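PDB 7KCG: 16 kDa salivary peptide from Culex quinquefasciatus, which is of unknown function but adopts a beta-trefoil fold related to ricin-type lectins and may bind sugars in mosquito saliva. Local coordinates for residues Asn54-Glu68 with Leu80-Trp94. Residues are numbered along the deposited sequence; the frame is centred on the assembly and turned at random.
Sequences NFRIRNNKHGEELFE and LWIKKSLINDGGASW. With FMT (formic acid), chain D.
Ile87 O is gripped by both end nitrogens of Arg56, NH2 at 2.6 Å and NH1 at 2.9 Å. The oxygen lies nearly in the guanidinium plane. The Arg56 chain runs extended from CG to NE, which carries the charge across to the 82-92 loop. Arg56 NH1 also forms a salt bridge with Glu65 OE2 at 2.6 Å, on the syn lone pair of the carboxylate. These bonds fix the rotation of the guanidinium. Leu86 CD1 lies over one face, toward its rim, and Ser93 OG, itself bonded to Glu51, lies over the opposite one. The other oxygen, Glu65 OE1, takes a weak bond from Ile87 N.

Ile87 also turns its CD1 over a face of the Phe67 ring, a CH-pi contact 3.8 Å from the centroid. Phe67 CG sits between its backbone N and carbonyl carbon (chi1 75°). This brings Phe67 CE1 within 3.6 Å of Trp81 CB.

Trp94 NE1 donates to Leu66 O at 3.1 Å. The oxygen lies in the indole plane, but the nitrogen stands above the carbonyl plane, off its lone pairs. Ile57 CD1 and Leu66 CD2 pack over the same indole face. Leu66 CD1 turns to Leu80 CD2, 3.8 Å away. A water accepts from Ile57 N and lies close to Leu66 O.

Backbone bonds join Phe55 with Trp94 in both directions and run from Trp81 N to Glu65 O. Strand 54-59 thus pairs with strand 93-98, and its hairpin partner 64-69 with strand 76-81, within the curled antiparallel sheet of a ricin-type beta-trefoil.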
ATOM      1  N   ASN A  54       5.227 -13.000   3.171  1.00 43.78           N
ATOM      2  CA  ASN A  54       5.007 -11.632   2.712  1.00 41.71           C
ATOM      3  C   ASN A  54       3.807 -11.585   1.769  1.00 39.49           C
ATOM      4  O   ASN A  54       3.097 -12.578   1.571  1.00 41.72           O
ATOM      5  CB  ASN A  54       6.261 -11.102   2.022  1.00 41.59           C
ATOM      6  CG  ASN A  54       7.481 -11.150   2.913  1.00 44.39           C
ATOM      7  OD1 ASN A  54       7.419 -10.782   4.083  1.00 49.99           O
ATOM      8  ND2 ASN A  54       8.599 -11.602   2.363  1.00 50.90           N
ATOM      9  N   PHE A  55       3.576 -10.405   1.190  1.00 35.07           N
ATOM     10  CA  PHE A  55       2.443 -10.168   0.312  1.00 35.90           C
ATOM     11  C   PHE A  55       2.858  -9.250  -0.825  1.00 30.10           C
ATOM     12  O   PHE A  55       3.674  -8.343  -0.642  1.00 33.05           O
ATOM     13  CB  PHE A  55       1.259  -9.515   1.044  1.00 31.75           C
ATOM     14  CG  PHE A  55       0.691 -10.353   2.144  1.00 36.83           C
ATOM     15  CD1 PHE A  55      -0.240 -11.334   1.866  1.00 38.87           C
ATOM     16  CD2 PHE A  55       1.081 -10.150   3.461  1.00 37.09           C
ATOM     17  CE1 PHE A  55      -0.763 -12.129   2.886  1.00 44.63           C
ATOM     18  CE2 PHE A  55       0.568 -10.950   4.493  1.00 42.28           C
ATOM     19  CZ  PHE A  55      -0.360 -11.931   4.199  1.00 38.23           C
ATOM     20  N   ARG A  56       2.283  -9.489  -1.996  1.00 30.56           N
ATOM     21  CA  ARG A  56       2.299  -8.516  -3.080  1.00 30.87           C
ATOM     22  C   ARG A  56       0.949  -7.810  -3.157  1.00 32.16           C
ATOM     23  O   ARG A  56      -0.096  -8.403  -2.879  1.00 35.80           O
ATOM     24  CB  ARG A  56       2.618  -9.188  -4.410  1.00 35.68           C
ATOM     25  CG  ARG A  56       4.015  -9.784  -4.445  1.00 37.30           C
ATOM     26  CD  ARG A  56       4.414 -10.150  -5.862  1.00 42.04           C
ATOM     27  NE  ARG A  56       5.796 -10.605  -5.906  1.00 47.55           N
ATOM     28  CZ  ARG A  56       6.802  -9.928  -6.446  1.00 43.66           C
ATOM     29  NH1 ARG A  56       6.592  -8.747  -7.028  1.00 37.94           N
ATOM     30  NH2 ARG A  56       8.023 -10.460  -6.425  1.00 48.94           N
ATOM     31  N   ILE A  57       0.984  -6.535  -3.547  1.00 35.87           N
ATOM     32  CA  ILE A  57      -0.197  -5.684  -3.624  1.00 35.44           C
ATOM     33  C   ILE A  57      -0.256  -5.103  -5.030  1.00 32.68           C
ATOM     34  O   ILE A  57       0.672  -4.405  -5.451  1.00 33.83           O
ATOM     35  CB  ILE A  57      -0.157  -4.558  -2.575  1.00 33.09           C
ATOM     36  CG1 ILE A  57      -0.025  -5.132  -1.154  1.00 32.56           C
ATOM     37  CG2 ILE A  57      -1.410  -3.673  -2.656  1.00 33.93           C
ATOM     38  CD1 ILE A  57       0.266  -4.036  -0.103  1.00 28.35           C
ATOM     39  N   ARG A  58      -1.350  -5.362  -5.730  1.00 36.99           N
ATOM     40  CA  ARG A  58      -1.550  -4.927  -7.135  1.00 40.09           C
ATOM     41  C   ARG A  58      -2.836  -4.121  -7.304  1.00 42.26           C
ATOM     42  O   ARG A  58      -3.849  -4.535  -6.816  1.00 42.31           O
ATOM     43  CB  ARG A  58      -1.605  -6.142  -8.054  1.00 40.32           C
ATOM     44  CG  ARG A  58      -1.421  -5.808  -9.517  1.00 43.14           C
ATOM     45  CD  ARG A  58      -1.375  -7.048 -10.353  1.00 42.68           C
ATOM     46  NE  ARG A  58      -0.229  -7.893 -10.128  1.00 44.35           N
ATOM     47  CZ  ARG A  58       0.862  -7.867 -10.849  1.00 45.20           C
ATOM     48  NH1 ARG A  58       0.981  -7.006 -11.829  1.00 43.83           N
ATOM     49  NH2 ARG A  58       1.841  -8.693 -10.587  1.00 47.97           N
ATOM     50  N   ASN A  59      -2.739  -3.004  -8.011  1.00 45.70           N
ATOM     51  CA  ASN A  59      -3.888  -2.122  -8.311  1.00 48.34           C
ATOM     52  C   ASN A  59      -4.724  -2.797  -9.379  1.00 55.56           C
ATOM     53  O   ASN A  59      -4.226  -2.968 -10.440  1.00 57.86           O
ATOM     54  CB  ASN A  59      -3.422  -0.773  -8.818  1.00 48.58           C
ATOM     55  CG  ASN A  59      -4.571   0.132  -9.168  1.00 55.31           C
ATOM     56  OD1 ASN A  59      -5.082   0.077 -10.271  1.00 56.56           O
ATOM     57  ND2 ASN A  59      -4.968   0.966  -8.235  1.00 51.77           N
ATOM     58  N   ASN A  60      -5.954  -3.154  -9.031  1.00 65.18           N
ATOM     59  CA  ASN A  60      -6.920  -3.929  -9.847  1.00 67.11           C
ATOM     60  C   ASN A  60      -7.285  -3.253 -11.162  1.00 71.31           C
ATOM     61  O   ASN A  60      -7.485  -3.943 -12.128  1.00 76.18           O
ATOM     62  CB  ASN A  60      -8.259  -4.010  -9.129  1.00 73.92           C
ATOM     63  CG  ASN A  60      -8.415  -5.313  -8.393  1.00 72.66           C
ATOM     64  OD1 ASN A  60      -7.439  -5.964  -8.155  1.00 69.83           O
ATOM     65  ND2 ASN A  60      -9.623  -5.708  -8.054  1.00 77.91           N
ATOM     66  N   LYS A  61      -7.301  -1.943 -11.161  1.00 60.15           N
ATOM     67  CA  LYS A  61      -7.780  -1.147 -12.284  1.00 64.77           C
ATOM     68  C   LYS A  61      -6.757  -1.166 -13.411  1.00 66.16           C
ATOM     69  O   LYS A  61      -7.104  -1.399 -14.577  1.00 69.50           O
ATOM     70  CB  LYS A  61      -8.065   0.288 -11.847  1.00 66.29           C
ATOM     71  N   HIS A  62      -5.487  -0.951 -13.074  1.00 65.62           N
ATOM     72  CA  HIS A  62      -4.401  -0.941 -14.039  1.00 62.73           C
ATOM     73  C   HIS A  62      -3.547  -2.199 -14.013  1.00 57.05           C
ATOM     74  O   HIS A  62      -2.725  -2.385 -14.920  1.00 57.82           O
ATOM     75  CB  HIS A  62      -3.515   0.287 -13.794  1.00 60.90           C
ATOM     76  CG  HIS A  62      -4.196   1.583 -14.099  1.00 69.67           C
ATOM     77  ND1 HIS A  62      -3.832   2.379 -15.165  1.00 70.52           N
ATOM     78  CD2 HIS A  62      -5.224   2.217 -13.487  1.00 69.86           C
ATOM     79  CE1 HIS A  62      -4.605   3.450 -15.194  1.00 73.21           C
ATOM     80  NE2 HIS A  62      -5.458   3.377 -14.187  1.00 75.12           N
ATOM     81  N   GLY A  63      -3.714  -3.061 -13.008  1.00 58.89           N
ATOM     82  CA  GLY A  63      -2.961  -4.298 -12.916  1.00 56.23           C
ATOM     83  C   GLY A  63      -1.519  -4.127 -12.509  1.00 50.66           C
ATOM     84  O   GLY A  63      -0.711  -5.040 -12.723  1.00 48.03           O
ATOM     85  N   GLU A  64      -1.173  -2.981 -11.929  1.00 42.97           N
ATOM     86  CA  GLU A  64       0.203  -2.606 -11.644  1.00 41.16           C
ATOM     87  C   GLU A  64       0.554  -2.865 -10.183  1.00 45.27           C
ATOM     88  O   GLU A  64      -0.279  -2.669  -9.291  1.00 43.78           O
ATOM     89  CB  GLU A  64       0.415  -1.132 -11.988  1.00 49.31           C
ATOM     90  CG  GLU A  64       0.207  -0.839 -13.473  1.00 50.10           C
ATOM     91  CD  GLU A  64      -0.084   0.632 -13.755  1.00 59.81           C
ATOM     92  OE1 GLU A  64      -0.100   1.446 -12.808  1.00 57.31           O
ATOM     93  OE2 GLU A  64      -0.291   0.979 -14.941  1.00 65.44           O
ATOM     94  N   GLU A  65       1.786  -3.319  -9.947  1.00 45.82           N
ATOM     95  CA  GLU A  65       2.245  -3.654  -8.601  1.00 43.13           C
ATOM     96  C   GLU A  65       2.625  -2.409  -7.818  1.00 38.28           C
ATOM     97  O   GLU A  65       3.233  -1.483  -8.351  1.00 36.45           O
ATOM     98  CB  GLU A  65       3.465  -4.571  -8.648  1.00 43.31           C
ATOM     99  CG  GLU A  65       3.210  -5.996  -9.028  1.00 44.57           C
ATOM    100  CD  GLU A  65       4.420  -6.869  -8.738  1.00 45.72           C
ATOM    101  OE1 GLU A  65       5.478  -6.677  -9.390  1.00 45.46           O
ATOM    102  OE2 GLU A  65       4.315  -7.741  -7.850  1.00 40.82           O
ATOM    103  N   LEU A  66       2.287  -2.409  -6.531  1.00 34.64           N
ATOM    104  CA  LEU A  66       2.695  -1.348  -5.627  1.00 31.55           C
ATOM    105  C   LEU A  66       4.115  -1.608  -5.136  1.00 31.61           C
ATOM    106  O   LEU A  66       4.424  -2.714  -4.691  1.00 33.58           O
ATOM    107  CB  LEU A  66       1.725  -1.296  -4.437  1.00 32.96           C
ATOM    108  CG  LEU A  66       1.958  -0.153  -3.466  1.00 34.89           C
ATOM    109  CD1 LEU A  66       1.473   1.130  -4.101  1.00 40.36           C
ATOM    110  CD2 LEU A  66       1.232  -0.422  -2.144  1.00 36.25           C
ATOM    111  N   PHE A  67       4.991  -0.603  -5.213  1.00 32.59           N
ATOM    112  CA  PHE A  67       6.353  -0.831  -4.737  1.00 28.31           C
ATOM    113  C   PHE A  67       6.949   0.465  -4.215  1.00 32.47           C
ATOM    114  O   PHE A  67       6.452   1.556  -4.489  1.00 34.85           O
ATOM    115  CB  PHE A  67       7.255  -1.458  -5.822  1.00 33.89           C
ATOM    116  CG  PHE A  67       7.697  -0.496  -6.898  1.00 32.80           C
ATOM    117  CD1 PHE A  67       6.835  -0.130  -7.907  1.00 36.93           C
ATOM    118  CD2 PHE A  67       8.994  -0.008  -6.913  1.00 37.15           C
ATOM    119  CE1 PHE A  67       7.252   0.737  -8.915  1.00 43.68           C
ATOM    120  CE2 PHE A  67       9.419   0.873  -7.921  1.00 41.15           C
ATOM    121  CZ  PHE A  67       8.547   1.237  -8.910  1.00 40.14           C
ATOM    122  N   GLU A  68       7.998   0.327  -3.410  1.00 37.29           N
ATOM    123  CA  GLU A  68       8.730   1.470  -2.885  1.00 40.10           C
ATOM    124  C   GLU A  68      10.035   1.619  -3.649  1.00 42.76           C
ATOM    125  O   GLU A  68      10.730   0.632  -3.901  1.00 39.35           O
ATOM    126  CB  GLU A  68       9.023   1.321  -1.389  1.00 41.89           C
ATOM    127  CG  GLU A  68       9.784   2.520  -0.818  1.00 42.87           C
ATOM    128  CD  GLU A  68      10.092   2.406   0.667  1.00 48.25           C
ATOM    129  OE1 GLU A  68       9.624   1.446   1.319  1.00 39.05           O
ATOM    130  OE2 GLU A  68      10.808   3.289   1.190  1.00 48.98           O
ATOM    131  N   LEU A  80       3.166   2.785  -8.531  1.00 41.74           N
ATOM    132  CA  LEU A  80       2.675   1.650  -9.298  1.00 39.64           C
ATOM    133  C   LEU A  80       3.594   1.412 -10.502  1.00 46.37           C
ATOM    134  O   LEU A  80       4.008   2.362 -11.167  1.00 50.67           O
ATOM    135  CB  LEU A  80       1.241   1.897  -9.761  1.00 46.71           C
ATOM    136  CG  LEU A  80       0.209   2.029  -8.642  1.00 44.91           C
ATOM    137  CD1 LEU A  80      -1.189   2.158  -9.207  1.00 45.72           C
ATOM    138  CD2 LEU A  80       0.320   0.815  -7.728  1.00 33.38           C
ATOM    139  N   TRP A  81       3.909   0.142 -10.771  1.00 46.04           N
ATOM    140  CA  TRP A  81       4.933  -0.247 -11.752  1.00 48.35           C
ATOM    141  C   TRP A  81       4.281  -0.427 -13.125  1.00 51.30           C
ATOM    142  O   TRP A  81       3.717  -1.482 -13.423  1.00 45.60           O
ATOM    143  CB  TRP A  81       5.634  -1.509 -11.261  1.00 43.99           C
ATOM    144  CG  TRP A  81       6.764  -2.040 -12.083  1.00 47.49           C
ATOM    145  CD1 TRP A  81       6.933  -3.328 -12.479  1.00 45.39           C
ATOM    146  CD2 TRP A  81       7.909  -1.322 -12.557  1.00 47.72           C
ATOM    147  NE1 TRP A  81       8.090  -3.454 -13.204  1.00 44.66           N
ATOM    148  CE2 TRP A  81       8.712  -2.237 -13.258  1.00 49.41           C
ATOM    149  CE3 TRP A  81       8.327   0.005 -12.463  1.00 49.11           C
ATOM    150  CZ2 TRP A  81       9.909  -1.869 -13.864  1.00 56.92           C
ATOM    151  CZ3 TRP A  81       9.516   0.368 -13.066  1.00 61.06           C
ATOM    152  CH2 TRP A  81      10.290  -0.564 -13.760  1.00 56.77           C
ATOM    153  N   ILE A  82       4.317   0.578 -14.003  1.00 43.17           N
ATOM    154  CA  ILE A  82       3.576   0.490 -15.306  1.00 48.82           C
ATOM    155  C   ILE A  82       4.134  -0.596 -16.230  1.00 44.89           C
ATOM    156  O   ILE A  82       3.339  -1.261 -16.882  1.00 50.05           O
ATOM    157  CB  ILE A  82       3.520   1.861 -16.003  1.00 54.47           C
ATOM    158  CG1 ILE A  82       3.030   2.953 -15.053  1.00 52.54           C
ATOM    159  CG2 ILE A  82       2.674   1.814 -17.263  1.00 58.79           C
ATOM    160  CD1 ILE A  82       2.922   4.306 -15.705  1.00 54.17           C
ATOM    161  N   LYS A  83       5.441  -0.797 -16.247  1.00 51.82           N
ATOM    162  CA  LYS A  83       6.095  -1.774 -17.158  1.00 54.82           C
ATOM    163  C   LYS A  83       5.541  -3.196 -17.008  1.00 57.88           C
ATOM    164  O   LYS A  83       5.522  -3.905 -18.018  1.00 59.48           O
ATOM    165  CB  LYS A  83       7.605  -1.724 -16.930  1.00 57.57           C
ATOM    166  CG  LYS A  83       8.460  -2.428 -17.973  1.00 61.98           C
ATOM    167  CD  LYS A  83       9.725  -1.684 -18.312  1.00 67.55           C
ATOM    168  CE  LYS A  83      10.911  -2.124 -17.485  1.00 68.50           C
ATOM    169  NZ  LYS A  83      11.132  -3.587 -17.566  1.00 70.55           N
ATOM    170  N   LYS A  84       5.173  -3.618 -15.803  1.00 47.25           N
ATOM    171  CA  LYS A  84       4.553  -4.948 -15.566  1.00 41.12           C
ATOM    172  C   LYS A  84       5.587  -6.077 -15.494  1.00 46.96           C
ATOM    173  O   LYS A  84       5.173  -7.228 -15.434  1.00 41.29           O
ATOM    174  CB  LYS A  84       3.271  -5.158 -16.368  1.00 46.96           C
ATOM    175  CG  LYS A  84       2.077  -4.364 -15.868  1.00 49.36           C
ATOM    176  CD  LYS A  84       0.786  -4.773 -16.515  1.00 48.79           C
ATOM    177  CE  LYS A  84      -0.183  -3.623 -16.641  1.00 53.03           C
ATOM    178  NZ  LYS A  84      -1.562  -4.105 -16.876  1.00 51.86           N
ATOM    179  N   SER A  85       6.874  -5.743 -15.473  1.00 45.30           N
ATOM    180  CA  SER A  85       7.924  -6.758 -15.226  1.00 42.70           C
ATOM    181  C   SER A  85       7.873  -7.098 -13.736  1.00 40.24           C
ATOM    182  O   SER A  85       7.838  -6.192 -12.950  1.00 40.52           O
ATOM    183  CB  SER A  85       9.270  -6.219 -15.577  1.00 44.32           C
ATOM    184  OG  SER A  85       9.302  -4.812 -15.519  1.00 53.34           O
ATOM    185  N   LEU A  86       7.867  -8.370 -13.378  1.00 44.05           N
ATOM    186  CA  LEU A  86       7.751  -8.723 -11.969  1.00 41.94           C
ATOM    187  C   LEU A  86       8.959  -8.211 -11.191  1.00 46.91           C
ATOM    188  O   LEU A  86      10.110  -8.441 -11.579  1.00 43.27           O
ATOM    189  CB  LEU A  86       7.621 -10.230 -11.823  1.00 43.20           C
ATOM    190  CG  LEU A  86       7.069 -10.729 -10.494  1.00 45.26           C
ATOM    191  CD1 LEU A  86       5.623 -10.273 -10.304  1.00 40.64           C
ATOM    192  CD2 LEU A  86       7.186 -12.251 -10.437  1.00 45.98           C
ATOM    193  N   ILE A  87       8.702  -7.508 -10.095  1.00 43.05           N
ATOM    194  CA  ILE A  87       9.764  -6.941  -9.271  1.00 39.85           C
ATOM    195  C   ILE A  87      10.221  -8.009  -8.286  1.00 43.65           C
ATOM    196  O   ILE A  87       9.418  -8.526  -7.500  1.00 39.88           O
ATOM    197  CB  ILE A  87       9.287  -5.667  -8.555  1.00 41.52           C
ATOM    198  CG1 ILE A  87       9.087  -4.569  -9.590  1.00 35.93           C
ATOM    199  CG2 ILE A  87      10.270  -5.220  -7.488  1.00 39.18           C
ATOM    200  CD1 ILE A  87       8.644  -3.239  -9.019  1.00 39.42           C
ATOM    201  N   ASN A  88      11.515  -8.340  -8.330  1.00 35.91           N
ATOM    202  CA  ASN A  88      12.066  -9.472  -7.604  1.00 39.93           C
ATOM    203  C   ASN A  88      13.103  -9.073  -6.556  1.00 40.31           C
ATOM    204  O   ASN A  88      13.734  -9.958  -5.961  1.00 44.48           O
ATOM    205  CB  ASN A  88      12.684 -10.468  -8.603  1.00 46.86           C
ATOM    206  CG  ASN A  88      12.716 -11.885  -8.069  1.00 54.94           C
ATOM    207  OD1 ASN A  88      11.878 -12.279  -7.248  1.00 59.39           O
ATOM    208  ND2 ASN A  88      13.689 -12.666  -8.532  1.00 61.89           N
ATOM    209  N   ASP A  89      13.295  -7.780  -6.300  1.00 39.83           N
ATOM    210  CA  ASP A  89      14.341  -7.311  -5.395  1.00 42.73           C
ATOM    211  C   ASP A  89      13.820  -6.935  -4.008  1.00 38.31           C
ATOM    212  O   ASP A  89      14.536  -6.262  -3.254  1.00 32.46           O
ATOM    213  CB  ASP A  89      15.085  -6.114  -6.008  1.00 41.15           C
ATOM    214  CG  ASP A  89      14.223  -4.864  -6.124  1.00 45.66           C
ATOM    215  OD1 ASP A  89      13.029  -4.888  -5.738  1.00 44.01           O
ATOM    216  OD2 ASP A  89      14.741  -3.830  -6.603  1.00 42.71           O
ATOM    217  N   GLY A  90      12.592  -7.327  -3.666  1.00 39.34           N
ATOM    218  CA  GLY A  90      11.993  -6.975  -2.399  1.00 36.86           C
ATOM    219  C   GLY A  90      11.179  -5.700  -2.405  1.00 36.33           C
ATOM    220  O   GLY A  90      10.390  -5.481  -1.475  1.00 31.80           O
ATOM    221  N   GLY A  91      11.335  -4.858  -3.428  1.00 32.82           N
ATOM    222  CA  GLY A  91      10.667  -3.571  -3.432  1.00 33.62           C
ATOM    223  C   GLY A  91       9.158  -3.670  -3.544  1.00 29.15           C
ATOM    224  O   GLY A  91       8.445  -2.773  -3.096  1.00 29.64           O
ATOM    225  N   ALA A  92       8.651  -4.743  -4.153  1.00 29.28           N
ATOM    226  CA  ALA A  92       7.218  -4.933  -4.311  1.00 29.29           C
ATOM    227  C   ALA A  92       6.658  -5.942  -3.334  1.00 28.39           C
ATOM    228  O   ALA A  92       5.500  -6.347  -3.480  1.00 29.64           O
ATOM    229  CB  ALA A  92       6.880  -5.367  -5.734  1.00 33.23           C
ATOM    230  N   SER A  93       7.445  -6.372  -2.355  1.00 30.35           N
ATOM    231  CA  SER A  93       6.989  -7.323  -1.353  1.00 24.86           C
ATOM    232  C   SER A  93       6.763  -6.611  -0.022  1.00 28.25           C
ATOM    233  O   SER A  93       7.518  -5.705   0.342  1.00 25.76           O
ATOM    234  CB  SER A  93       7.997  -8.467  -1.193  1.00 33.99           C
ATOM    235  OG  SER A  93       8.263  -9.082  -2.452  1.00 36.29           O
ATOM    236  N   TRP A  94       5.700  -6.999   0.688  1.00 27.24           N
ATOM    237  CA  TRP A  94       5.209  -6.237   1.832  1.00 25.31           C
ATOM    238  C   TRP A  94       4.926  -7.163   3.016  1.00 28.63           C
ATOM    239  O   TRP A  94       4.311  -8.224   2.856  1.00 28.31           O
ATOM    240  CB  TRP A  94       3.938  -5.455   1.454  1.00 28.13           C
ATOM    241  CG  TRP A  94       4.137  -4.470   0.321  1.00 26.85           C
ATOM    242  CD1 TRP A  94       3.983  -4.699  -1.023  1.00 28.70           C
ATOM    243  CD2 TRP A  94       4.536  -3.106   0.450  1.00 29.63           C
ATOM    244  NE1 TRP A  94       4.250  -3.556  -1.729  1.00 27.71           N
ATOM    245  CE2 TRP A  94       4.606  -2.564  -0.853  1.00 29.14           C
ATOM    246  CE3 TRP A  94       4.822  -2.280   1.544  1.00 25.44           C
ATOM    247  CZ2 TRP A  94       4.950  -1.235  -1.089  1.00 27.78           C
ATOM    248  CZ3 TRP A  94       5.195  -0.977   1.308  1.00 31.04           C
ATOM    249  CH2 TRP A  94       5.260  -0.464   0.002  1.00 29.07           C
TER
HETATM  250  C   FMT D 303      13.654  -4.913 -10.341  0.75 49.29           C
HETATM  251  O1  FMT D 303      13.451  -5.992  -9.822  0.75 50.51           O
HETATM  252  O2  FMT D 303      12.740  -4.146 -10.855  0.75 51.24           O
HETATM  253  O   HOH W   1       3.392  -5.352  -4.368  0.91 33.40           O
HETATM  254  O   HOH W   2       3.560  -7.709 -12.922  0.99 44.88           O
HETATM  255  O   HOH W   3       3.375  -3.704 -12.347  0.95 43.37           O